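Local coordinates for protein DNA polymerase III subunit beta (Pseudomonas aeruginosa, PDB 4TSZ) that serves as the ring-shaped sliding clamp of replication, tethering DNA polymerases and other proteins to DNA and making synthesis processive, at residues E[284-287]-E[292-295]. Numbering follows the deposited sequence.
Sequences RLQL and LKIQ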
ATOM      1  N   ARG E 284      29.481  -3.390  11.845  1.00 43.72           N
ATOM      2  CA  ARG E 284      30.730  -3.013  12.479  1.00 45.32           C
ATOM      3  C   ARG E 284      31.305  -1.802  11.753  1.00 49.35           C
ATOM      4  O   ARG E 284      31.380  -1.778  10.521  1.00 48.77           O
ATOM      5  CB  ARG E 284      31.725  -4.179  12.490  1.00 47.84           C
ATOM      6  CG  ARG E 284      33.020  -3.874  13.256  1.00 60.36           C
ATOM      7  CD  ARG E 284      34.067  -4.939  13.030  1.00 70.71           C
ATOM      8  NE  ARG E 284      34.538  -4.949  11.643  1.00 74.70           N
ATOM      9  CZ  ARG E 284      35.390  -5.841  11.145  1.00 88.05           C
ATOM     10  NH1 ARG E 284      35.875  -6.811  11.914  1.00 70.43           N
ATOM     11  NH2 ARG E 284      35.762  -5.772   9.873  1.00 76.91           N
ATOM     12  N   LEU E 285      31.681  -0.791  12.535  1.00 46.68           N
ATOM     13  CA  LEU E 285      32.282   0.444  12.060  1.00 46.56           C
ATOM     14  C   LEU E 285      33.757   0.457  12.460  1.00 51.42           C
ATOM     15  O   LEU E 285      34.092   0.133  13.600  1.00 51.01           O
ATOM     16  CB  LEU E 285      31.542   1.637  12.703  1.00 46.24           C
ATOM     17  CG  LEU E 285      30.526   2.443  11.878  1.00 49.74           C
ATOM     18  CD1 LEU E 285      29.669   1.579  10.979  1.00 48.74           C
ATOM     19  CD2 LEU E 285      29.664   3.308  12.775  1.00 51.06           C
ATOM     20  N   GLN E 286      34.635   0.790  11.510  1.00 48.80           N
ATOM     21  CA  GLN E 286      36.059   0.943  11.770  1.00 49.75           C
ATOM     22  C   GLN E 286      36.451   2.318  11.295  1.00 53.12           C
ATOM     23  O   GLN E 286      36.517   2.576  10.090  1.00 50.94           O
ATOM     24  CB  GLN E 286      36.906  -0.162  11.133  1.00 52.05           C
ATOM     25  CG  GLN E 286      36.788  -1.498  11.860  1.00 65.14           C
ATOM     26  CD  GLN E 286      37.500  -2.633  11.158  1.00 83.79           C
ATOM     27  OE1 GLN E 286      37.902  -3.614  11.788  1.00 80.31           O
ATOM     28  NE2 GLN E 286      37.646  -2.557   9.835  1.00 71.91           N
ATOM     29  N   LEU E 287      36.601   3.229  12.260  1.00 51.92           N
ATOM     30  CA  LEU E 287      36.961   4.618  12.026  1.00 52.78           C
ATOM     31  C   LEU E 287      38.463   4.812  12.140  1.00 60.45           C
ATOM     32  O   LEU E 287      39.089   4.285  13.056  1.00 62.28           O
ATOM     33  CB  LEU E 287      36.211   5.517  13.031  1.00 52.21           C
ATOM     34  CG  LEU E 287      36.436   7.028  12.945  1.00 56.74           C
ATOM     35  CD1 LEU E 287      35.808   7.631  11.678  1.00 55.99           C
ATOM     36  CD2 LEU E 287      35.930   7.717  14.200  1.00 57.29           C
ATOM     37  N   LEU E 292      35.846   5.697   7.033  1.00 53.05           N
ATOM     38  CA  LEU E 292      34.906   4.877   7.785  1.00 50.60           C
ATOM     39  C   LEU E 292      34.669   3.564   7.027  1.00 53.38           C
ATOM     40  O   LEU E 292      34.085   3.568   5.938  1.00 52.08           O
ATOM     41  CB  LEU E 292      33.574   5.602   8.088  1.00 49.06           C
ATOM     42  CG  LEU E 292      32.593   4.812   8.979  1.00 51.48           C
ATOM     43  CD1 LEU E 292      33.057   4.784  10.434  1.00 51.56           C
ATOM     44  CD2 LEU E 292      31.194   5.372   8.886  1.00 52.37           C
ATOM     45  N   LYS E 293      35.153   2.451   7.596  1.00 49.91           N
ATOM     46  CA  LYS E 293      34.957   1.117   7.026  1.00 49.35           C
ATOM     47  C   LYS E 293      33.710   0.523   7.682  1.00 51.15           C
ATOM     48  O   LYS E 293      33.591   0.566   8.911  1.00 50.85           O
ATOM     49  CB  LYS E 293      36.172   0.208   7.277  1.00 53.09           C
ATOM     50  CG  LYS E 293      37.448   0.605   6.539  1.00 70.15           C
ATOM     51  CD  LYS E 293      38.552  -0.408   6.830  1.00 82.62           C
ATOM     52  CE  LYS E 293      39.913   0.018   6.335  1.00 94.61           C
ATOM     53  NZ  LYS E 293      40.948  -1.009   6.625  1.00102.89           N
ATOM     54  N   ILE E 294      32.769   0.018   6.865  1.00 45.47           N
ATOM     55  CA  ILE E 294      31.524  -0.589   7.332  1.00 44.43           C
ATOM     56  C   ILE E 294      31.483  -2.057   6.934  1.00 47.70           C
ATOM     57  O   ILE E 294      31.720  -2.392   5.772  1.00 47.30           O
ATOM     58  CB  ILE E 294      30.257   0.171   6.844  1.00 46.89           C
ATOM     59  CG1 ILE E 294      30.391   1.695   7.049  1.00 47.05           C
ATOM     60  CG2 ILE E 294      28.962  -0.389   7.509  1.00 47.04           C
ATOM     61  CD1 ILE E 294      29.637   2.505   6.055  1.00 51.74           C
ATOM     62  N   GLN E 295      31.175  -2.927   7.897  1.00 44.20           N
ATOM     63  CA  GLN E 295      31.070  -4.357   7.643  1.00 44.54           C
ATOM     64  C   GLN E 295      29.793  -4.919   8.276  1.00 47.46           C
ATOM     65  O   GLN E 295      29.403  -4.506   9.368  1.00 45.51           O
ATOM     66  CB  GLN E 295      32.321  -5.090   8.152  1.00 47.17           C
ATOM     67  CG  GLN E 295      32.417  -6.545   7.725  1.00 70.52           C
ATOM     68  CD  GLN E 295      32.541  -7.460   8.916  1.00 98.94           C
ATOM     69  OE1 GLN E 295      31.603  -7.633   9.707  1.00 96.15           O
ATOM     70  NE2 GLN E 295      33.702  -8.084   9.058  1.00 94.27           N
TER
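R284 and Q295 form a hydrogen-bonded antiparallel pair: R284 N donates almost straight to Q295 O at 2.7 Å, and Q295 N returns a bond of 2.9 Å to R284 O. Further along the ladder, Q286 and K293 repeat the exchange, with Q286 N to K293 O and K293 N to Q286 O both 2.8 Å. Between the two rings lies the non-hydrogen-bonded pair L285–I294, with weaker CA-H...O contacts, I294 CA to R284 O and L285 CA to K293 O, each 3.4 Å.

On the polar face, the R284 chain bends at chi3 (67°), and Q295 NE2 lies over one face of its guanidinium, off toward the rim, the planes 32° apart; R284 NH2 and Q295 NE2, 3.2 Å apart, are both donors, so they meet without bonding. The long aliphatic stem of K293 suits an exposed position: its CB packs against that of Q286 while the chain leads the ammonium outward.

Between the segments the other face is made of leucine and isoleucine. L292 CD1 reaches L285 CG at 3.7 Å and also touches L287 CD1, while L285 CD1 lies alongside I294 CG1. F269 and L265 of helix 262-273 pack onto this layer. The hairpin supplies the two central strands of the four this chain contributes to the sheet, and its alternation of residue types implies an amphipathic sheet, apolar toward the helix and polar on its reverse.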